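Trans-4-hydroxy-L-proline dehydratase (Clostridioides difficile 70-100-2010, PDB 6VXC) uses a glycyl radical to dehydrate trans-4-hydroxy-L-proline to (S)-1-pyrroline-5-carboxylate in the anaerobic breakdown of hydroxyproline. Local coordinates at residues K475-P487 / K491-F503. Sequence-based numbering, arbitrary orientation.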
ATOM      1  N   LYS A 475      12.475 -16.769  -8.793  1.00 12.86           N
ATOM      2  CA  LYS A 475      13.008 -16.788 -10.152  1.00 13.36           C
ATOM      3  C   LYS A 475      14.506 -16.488 -10.178  1.00 12.75           C
ATOM      4  O   LYS A 475      15.191 -16.901 -11.112  1.00 12.59           O
ATOM      5  CB  LYS A 475      12.251 -15.813 -11.038  1.00 11.16           C
ATOM      6  CG  LYS A 475      12.503 -16.019 -12.541  1.00 14.86           C
ATOM      7  CD  LYS A 475      11.483 -15.256 -13.376  1.00  9.54           C
ATOM      8  CE  LYS A 475      11.720 -15.401 -14.883  1.00 13.80           C
ATOM      9  NZ  LYS A 475      11.253 -16.720 -15.392  1.00 15.90           N
ATOM     10  N   ILE A 476      15.038 -15.818  -9.161  1.00 10.94           N
ATOM     11  CA  ILE A 476      16.485 -15.687  -9.070  1.00  9.66           C
ATOM     12  C   ILE A 476      17.128 -17.056  -8.866  1.00 11.70           C
ATOM     13  O   ILE A 476      18.187 -17.344  -9.437  1.00 15.91           O
ATOM     14  CB  ILE A 476      16.863 -14.687  -7.965  1.00  9.43           C
ATOM     15  CG1 ILE A 476      16.404 -13.278  -8.390  1.00  8.52           C
ATOM     16  CG2 ILE A 476      18.371 -14.741  -7.655  1.00  9.44           C
ATOM     17  CD1 ILE A 476      16.624 -12.207  -7.334  1.00 14.69           C
ATOM     18  N   LEU A 477      16.498 -17.934  -8.072  1.00 11.19           N
ATOM     19  CA  LEU A 477      17.000 -19.304  -8.000  1.00 10.61           C
ATOM     20  C   LEU A 477      16.863 -19.995  -9.354  1.00 13.30           C
ATOM     21  O   LEU A 477      17.770 -20.711  -9.786  1.00 13.67           O
ATOM     22  CB  LEU A 477      16.275 -20.107  -6.908  1.00  9.72           C
ATOM     23  CG  LEU A 477      16.696 -21.588  -6.767  1.00 11.82           C
ATOM     24  CD1 LEU A 477      18.167 -21.735  -6.382  1.00 11.07           C
ATOM     25  CD2 LEU A 477      15.835 -22.320  -5.754  1.00 12.06           C
ATOM     26  N   GLU A 478      15.750 -19.759 -10.053  1.00 10.73           N
ATOM     27  CA  GLU A 478      15.586 -20.365 -11.368  1.00 12.54           C
ATOM     28  C   GLU A 478      16.722 -19.966 -12.300  1.00 13.56           C
ATOM     29  O   GLU A 478      17.336 -20.828 -12.938  1.00 15.97           O
ATOM     30  CB  GLU A 478      14.232 -19.973 -11.967  1.00 15.16           C
ATOM     31  CG  GLU A 478      13.915 -20.626 -13.318  1.00 14.23           C
ATOM     32  CD  GLU A 478      12.496 -20.322 -13.800  1.00 15.02           C
ATOM     33  OE1 GLU A 478      12.203 -19.159 -14.130  1.00 18.80           O
ATOM     34  OE2 GLU A 478      11.666 -21.254 -13.836  1.00 20.86           O
ATOM     35  N   LEU A 479      17.072 -18.677 -12.322  1.00 14.19           N
ATOM     36  CA  LEU A 479      18.211 -18.232 -13.121  1.00 14.54           C
ATOM     37  C   LEU A 479      19.484 -18.939 -12.690  1.00 14.24           C
ATOM     38  O   LEU A 479      20.264 -19.376 -13.538  1.00 15.06           O
ATOM     39  CB  LEU A 479      18.393 -16.711 -13.014  1.00 13.11           C
ATOM     40  CG  LEU A 479      17.339 -15.731 -13.551  1.00 14.25           C
ATOM     41  CD1 LEU A 479      17.859 -14.289 -13.438  1.00 10.94           C
ATOM     42  CD2 LEU A 479      16.924 -16.049 -14.982  1.00 13.56           C
ATOM     43  N   THR A 480      19.705 -19.059 -11.377  1.00 14.70           N
ATOM     44  CA  THR A 480      20.869 -19.774 -10.853  1.00 13.60           C
ATOM     45  C   THR A 480      20.939 -21.195 -11.397  1.00 16.32           C
ATOM     46  O   THR A 480      22.014 -21.671 -11.777  1.00 16.13           O
ATOM     47  CB  THR A 480      20.828 -19.812  -9.315  1.00 13.70           C
ATOM     48  OG1 THR A 480      20.704 -18.489  -8.794  1.00 12.45           O
ATOM     49  CG2 THR A 480      22.092 -20.477  -8.731  1.00 12.14           C
ATOM     50  N   LEU A 481      19.814 -21.916 -11.367  1.00 15.55           N
ATOM     51  CA  LEU A 481      19.779 -23.296 -11.835  1.00 15.50           C
ATOM     52  C   LEU A 481      19.913 -23.415 -13.350  1.00 16.66           C
ATOM     53  O   LEU A 481      20.075 -24.528 -13.848  1.00 15.43           O
ATOM     54  CB  LEU A 481      18.499 -23.986 -11.354  1.00 13.26           C
ATOM     55  CG  LEU A 481      18.363 -24.110  -9.828  1.00 13.88           C
ATOM     56  CD1 LEU A 481      17.026 -24.713  -9.440  1.00 16.88           C
ATOM     57  CD2 LEU A 481      19.485 -24.933  -9.260  1.00 15.25           C
ATOM     58  N   ASN A 482      19.843 -22.300 -14.084  1.00 17.21           N
ATOM     59  CA  ASN A 482      19.965 -22.277 -15.536  1.00 16.89           C
ATOM     60  C   ASN A 482      21.141 -21.416 -16.003  1.00 16.64           C
ATOM     61  O   ASN A 482      21.180 -21.013 -17.165  1.00 16.54           O
ATOM     62  CB  ASN A 482      18.658 -21.786 -16.161  1.00 15.64           C
ATOM     63  CG  ASN A 482      17.547 -22.840 -16.114  1.00 20.09           C
ATOM     64  OD1 ASN A 482      17.418 -23.653 -17.024  1.00 20.61           O
ATOM     65  ND2 ASN A 482      16.755 -22.833 -15.044  1.00 16.27           N
ATOM     66  N   ASN A 483      22.104 -21.140 -15.122  1.00 14.84           N
ATOM     67  CA  ASN A 483      23.323 -20.417 -15.484  1.00 15.92           C
ATOM     68  C   ASN A 483      22.995 -19.052 -16.085  1.00 17.12           C
ATOM     69  O   ASN A 483      23.593 -18.621 -17.072  1.00 17.46           O
ATOM     70  CB  ASN A 483      24.178 -21.263 -16.434  1.00 17.72           C
ATOM     71  CG  ASN A 483      25.624 -20.808 -16.520  1.00 19.33           C
ATOM     72  OD1 ASN A 483      26.143 -20.110 -15.648  1.00 17.48           O
ATOM     73  ND2 ASN A 483      26.310 -21.285 -17.548  1.00 19.49           N
ATOM     74  N   GLY A 484      22.024 -18.370 -15.487  1.00 15.55           N
ATOM     75  CA  GLY A 484      21.635 -17.043 -15.907  1.00 14.02           C
ATOM     76  C   GLY A 484      20.599 -17.012 -17.001  1.00 15.37           C
ATOM     77  O   GLY A 484      20.089 -15.936 -17.322  1.00 15.36           O
ATOM     78  N   TYR A 485      20.291 -18.154 -17.593  1.00 16.26           N
ATOM     79  CA  TYR A 485      19.314 -18.237 -18.662  1.00 16.03           C
ATOM     80  C   TYR A 485      17.921 -18.366 -18.065  1.00 16.63           C
ATOM     81  O   TYR A 485      17.718 -19.086 -17.087  1.00 17.41           O
ATOM     82  CB  TYR A 485      19.639 -19.434 -19.558  1.00 17.41           C
ATOM     83  CG  TYR A 485      18.734 -19.649 -20.741  1.00 17.96           C
ATOM     84  CD1 TYR A 485      18.833 -18.844 -21.868  1.00 20.42           C
ATOM     85  CD2 TYR A 485      17.821 -20.691 -20.760  1.00 19.93           C
ATOM     86  CE1 TYR A 485      18.029 -19.054 -22.964  1.00 19.72           C
ATOM     87  CE2 TYR A 485      17.017 -20.910 -21.855  1.00 22.69           C
ATOM     88  CZ  TYR A 485      17.130 -20.088 -22.948  1.00 22.17           C
ATOM     89  OH  TYR A 485      16.333 -20.299 -24.037  1.00 34.78           O
ATOM     90  N   ASP A 486      16.971 -17.652 -18.641  1.00 16.21           N
ATOM     91  CA  ASP A 486      15.590 -17.732 -18.197  1.00 20.15           C
ATOM     92  C   ASP A 486      14.841 -18.725 -19.076  1.00 19.44           C
ATOM     93  O   ASP A 486      14.620 -18.441 -20.260  1.00 20.84           O
ATOM     94  CB  ASP A 486      14.942 -16.349 -18.253  1.00 15.36           C
ATOM     95  CG  ASP A 486      13.462 -16.377 -17.972  1.00 15.97           C
ATOM     96  OD1 ASP A 486      12.978 -17.388 -17.446  1.00 16.99           O
ATOM     97  OD2 ASP A 486      12.790 -15.374 -18.300  1.00 19.20           O
ATOM     98  N   PRO A 487      14.416 -19.878 -18.553  1.00 19.93           N
ATOM     99  CA  PRO A 487      13.757 -20.872 -19.405  1.00 20.29           C
ATOM    100  C   PRO A 487      12.431 -20.406 -19.969  1.00 19.65           C
ATOM    101  O   PRO A 487      11.935 -21.019 -20.920  1.00 18.47           O
ATOM    102  CB  PRO A 487      13.549 -22.069 -18.461  1.00 23.18           C
ATOM    103  CG  PRO A 487      14.285 -21.742 -17.213  1.00 24.99           C
ATOM    104  CD  PRO A 487      14.400 -20.276 -17.140  1.00 16.85           C
ATOM    105  N   LYS A 491      15.716 -16.092 -22.762  1.00 20.54           N
ATOM    106  CA  LYS A 491      16.760 -15.091 -22.906  1.00 19.09           C
ATOM    107  C   LYS A 491      17.749 -15.221 -21.762  1.00 19.89           C
ATOM    108  O   LYS A 491      17.427 -15.750 -20.689  1.00 18.90           O
ATOM    109  CB  LYS A 491      16.200 -13.666 -22.921  1.00 20.57           C
ATOM    110  CG  LYS A 491      15.201 -13.418 -24.020  1.00 27.12           C
ATOM    111  CD  LYS A 491      15.155 -11.949 -24.433  1.00 30.14           C
ATOM    112  CE  LYS A 491      14.972 -11.003 -23.279  1.00 30.43           C
ATOM    113  NZ  LYS A 491      14.672  -9.601 -23.747  1.00 29.37           N
ATOM    114  N   GLN A 492      18.959 -14.717 -22.002  1.00 15.24           N
ATOM    115  CA  GLN A 492      19.974 -14.589 -20.960  1.00 17.78           C
ATOM    116  C   GLN A 492      19.643 -13.354 -20.127  1.00 19.72           C
ATOM    117  O   GLN A 492      19.926 -12.227 -20.529  1.00 23.28           O
ATOM    118  CB  GLN A 492      21.365 -14.479 -21.577  1.00 19.24           C
ATOM    119  CG  GLN A 492      22.498 -14.506 -20.561  1.00 21.07           C
ATOM    120  CD  GLN A 492      22.680 -15.873 -19.907  1.00 18.24           C
ATOM    121  OE1 GLN A 492      22.097 -16.862 -20.336  1.00 21.43           O
ATOM    122  NE2 GLN A 492      23.472 -15.921 -18.853  1.00 19.60           N
ATOM    123  N   ILE A 493      19.086 -13.566 -18.939  1.00 17.21           N
ATOM    124  CA  ILE A 493      18.635 -12.477 -18.079  1.00 16.06           C
ATOM    125  C   ILE A 493      19.634 -12.197 -16.964  1.00 15.10           C
ATOM    126  O   ILE A 493      19.889 -11.041 -16.636  1.00 15.21           O
ATOM    127  CB  ILE A 493      17.227 -12.793 -17.512  1.00 17.66           C
ATOM    128  CG1 ILE A 493      16.199 -12.889 -18.654  1.00 14.08           C
ATOM    129  CG2 ILE A 493      16.810 -11.802 -16.413  1.00 15.88           C
ATOM    130  CD1 ILE A 493      16.081 -11.616 -19.464  1.00 14.78           C
ATOM    131  N   GLY A 494      20.233 -13.240 -16.407  1.00 16.09           N
ATOM    132  CA  GLY A 494      21.212 -13.121 -15.348  1.00 16.98           C
ATOM    133  C   GLY A 494      22.640 -13.270 -15.840  1.00 17.02           C
ATOM    134  O   GLY A 494      22.945 -13.049 -17.016  1.00 18.74           O
ATOM    135  N   ILE A 495      23.529 -13.635 -14.919  1.00 18.15           N
ATOM    136  CA  ILE A 495      24.951 -13.802 -15.206  1.00 15.97           C
ATOM    137  C   ILE A 495      25.299 -15.291 -15.196  1.00 18.18           C
ATOM    138  O   ILE A 495      24.520 -16.125 -14.747  1.00 17.23           O
ATOM    139  CB  ILE A 495      25.839 -13.030 -14.212  1.00 15.92           C
ATOM    140  CG1 ILE A 495      25.451 -13.361 -12.768  1.00 18.68           C
ATOM    141  CG2 ILE A 495      25.711 -11.534 -14.453  1.00 18.63           C
ATOM    142  CD1 ILE A 495      26.418 -12.851 -11.718  1.00 14.02           C
ATOM    143  N   GLU A 496      26.497 -15.618 -15.690  1.00 18.38           N
ATOM    144  CA  GLU A 496      26.963 -17.011 -15.753  1.00 24.52           C
ATOM    145  C   GLU A 496      27.623 -17.392 -14.437  1.00 21.91           C
ATOM    146  O   GLU A 496      28.808 -17.163 -14.233  1.00 26.18           O
ATOM    147  CB  GLU A 496      27.930 -17.216 -16.913  1.00 21.36           C
ATOM    148  CG  GLU A 496      27.277 -17.217 -18.281  1.00 29.68           C
ATOM    149  CD  GLU A 496      28.279 -17.422 -19.425  1.00 42.91           C
ATOM    150  OE1 GLU A 496      29.409 -17.906 -19.170  1.00 40.82           O
ATOM    151  OE2 GLU A 496      27.921 -17.092 -20.579  1.00 46.89           O
ATOM    152  N   THR A 497      26.860 -18.001 -13.535  1.00 16.79           N
ATOM    153  CA  THR A 497      27.430 -18.443 -12.268  1.00 17.31           C
ATOM    154  C   THR A 497      27.892 -19.899 -12.292  1.00 16.31           C
ATOM    155  O   THR A 497      28.434 -20.381 -11.294  1.00 20.15           O
ATOM    156  CB  THR A 497      26.433 -18.210 -11.118  1.00 17.84           C
ATOM    157  OG1 THR A 497      25.121 -18.621 -11.510  1.00 16.53           O
ATOM    158  CG2 THR A 497      26.406 -16.735 -10.738  1.00 16.42           C
ATOM    159  N   GLY A 498      27.702 -20.603 -13.398  1.00 17.81           N
ATOM    160  CA  GLY A 498      28.191 -21.960 -13.538  1.00 17.91           C
ATOM    161  C   GLY A 498      27.082 -22.933 -13.870  1.00 19.28           C
ATOM    162  O   GLY A 498      25.906 -22.661 -13.611  1.00 20.31           O
ATOM    163  N   ASP A 499      27.446 -24.037 -14.497  1.00 23.13           N
ATOM    164  CA  ASP A 499      26.526 -25.150 -14.705  1.00 21.72           C
ATOM    165  C   ASP A 499      26.226 -25.796 -13.361  1.00 18.12           C
ATOM    166  O   ASP A 499      27.151 -26.290 -12.713  1.00 19.02           O
ATOM    167  CB  ASP A 499      27.141 -26.168 -15.675  1.00 22.73           C
ATOM    168  CG  ASP A 499      26.178 -27.286 -16.040  1.00 24.51           C
ATOM    169  OD1 ASP A 499      25.386 -27.711 -15.169  1.00 26.08           O
ATOM    170  OD2 ASP A 499      26.201 -27.731 -17.201  1.00 30.27           O
ATOM    171  N   PRO A 500      24.969 -25.830 -12.910  1.00 18.06           N
ATOM    172  CA  PRO A 500      24.681 -26.379 -11.570  1.00 17.18           C
ATOM    173  C   PRO A 500      25.086 -27.829 -11.395  1.00 17.11           C
ATOM    174  O   PRO A 500      25.313 -28.257 -10.261  1.00 16.79           O
ATOM    175  CB  PRO A 500      23.158 -26.235 -11.442  1.00 17.48           C
ATOM    176  CG  PRO A 500      22.730 -25.354 -12.546  1.00 19.24           C
ATOM    177  CD  PRO A 500      23.742 -25.475 -13.638  1.00 20.67           C
ATOM    178  N   ARG A 501      25.161 -28.606 -12.477  1.00 17.64           N
ATOM    179  CA  ARG A 501      25.610 -29.989 -12.382  1.00 20.96           C
ATOM    180  C   ARG A 501      27.047 -30.092 -11.884  1.00 20.61           C
ATOM    181  O   ARG A 501      27.449 -31.154 -11.405  1.00 18.89           O
ATOM    182  CB  ARG A 501      25.468 -30.680 -13.739  1.00 20.96           C
ATOM    183  CG  ARG A 501      24.041 -30.684 -14.286  1.00 20.46           C
ATOM    184  CD  ARG A 501      24.036 -30.898 -15.789  1.00 22.65           C
ATOM    185  NE  ARG A 501      22.693 -30.823 -16.353  1.00 27.94           N
ATOM    186  CZ  ARG A 501      22.111 -29.691 -16.743  1.00 30.08           C
ATOM    187  NH1 ARG A 501      20.883 -29.703 -17.256  1.00 26.37           N
ATOM    188  NH2 ARG A 501      22.763 -28.543 -16.612  1.00 32.64           N
ATOM    189  N   ASN A 502      27.837 -29.027 -11.991  1.00 22.56           N
ATOM    190  CA  ASN A 502      29.206 -29.053 -11.498  1.00 20.87           C
ATOM    191  C   ASN A 502      29.332 -28.578 -10.062  1.00 23.61           C
ATOM    192  O   ASN A 502      30.431 -28.631  -9.506  1.00 21.84           O
ATOM    193  CB  ASN A 502      30.115 -28.204 -12.385  1.00 22.79           C
ATOM    194  CG  ASN A 502      30.204 -28.736 -13.793  1.00 26.33           C
ATOM    195  OD1 ASN A 502      30.140 -29.945 -14.009  1.00 27.88           O
ATOM    196  ND2 ASN A 502      30.370 -27.842 -14.756  1.00 24.57           N
ATOM    197  N   PHE A 503      28.251 -28.112  -9.449  1.00 17.62           N
ATOM    198  CA  PHE A 503      28.328 -27.707  -8.056  1.00 18.41           C
ATOM    199  C   PHE A 503      28.536 -28.956  -7.203  1.00 20.27           C
ATOM    200  O   PHE A 503      27.761 -29.909  -7.290  1.00 19.14           O
ATOM    201  CB  PHE A 503      27.057 -26.961  -7.652  1.00 17.04           C
ATOM    202  CG  PHE A 503      26.878 -25.642  -8.353  1.00 17.08           C
ATOM    203  CD1 PHE A 503      27.950 -25.004  -8.947  1.00 21.52           C
ATOM    204  CD2 PHE A 503      25.638 -25.031  -8.403  1.00 16.72           C
ATOM    205  CE1 PHE A 503      27.781 -23.783  -9.579  1.00 19.67           C
ATOM    206  CE2 PHE A 503      25.472 -23.815  -9.033  1.00 14.68           C
ATOM    207  CZ  PHE A 503      26.536 -23.196  -9.622  1.00 16.13           C
TER
HETATM  208  O   HOH W   1      24.688 -21.126 -11.674  1.00 17.81           O
HETATM  209  O   HOH W   2      21.360 -25.589 -16.295  1.00 29.87           O
HETATM  210  O   HOH W   3      23.944 -19.383 -20.141  1.00 30.01           O
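K491 O receives the backbone N of D486 at 2.8 Å, opening a short antiparallel hairpin in which Y485 and Q492 form the non-hydrogen-bonded pair. Q492 illustrates how a side chain can extend the work of such a pairing. Its chain leaves the backbone with CG opposite N (chi1 -173°), then bends at chi2, which lays the amide over G484; NE2 meets N483 O on a lone pair, 3.2 Å away and almost straight at 169°. OE1 lies at the edge of the Y485 ring, and a water links it to N483 O as well. Beyond Q492 the pairing gives way to a forked bond: G484 O takes the N-H groups of both I493 (3.0 Å) and G494, the latter in the carbonyl plane. I493 sits between D486 CB, touched by its CG1, and L479 CD1, 4.0 Å from its CG2, the two apolar side chains crossing at an angle. I495 O then makes a CA-H...O contact with G484 CA (3.2 Å); the backbone angles of G484, with I495 O and Q492 NE2 close by, call for glycine. E496 passes its CB alongside N483 OD1. T497 OG1 bonds to Q516, near a water that bridges T480 O and G498 O. G498 N donates to N483 OD1 (2.8 Å) from well above the plane of its side-chain carbonyl. This asparagine, at positive phi, is the C-prime residue of the Schellman motif ending the helix, so the same residue closes the helix and holds the returning chain. Finally P500 lays CG against L481 O (3.1 Å). Away from the annotated active-site residues, the hairpin and the chain following it, as far as P500, thus wrap around the C-terminal end of helix 473-481; helix 506-538 meets T480 and I495, while helices 575-591 and 597-605 pack on L481, the latter also on P500.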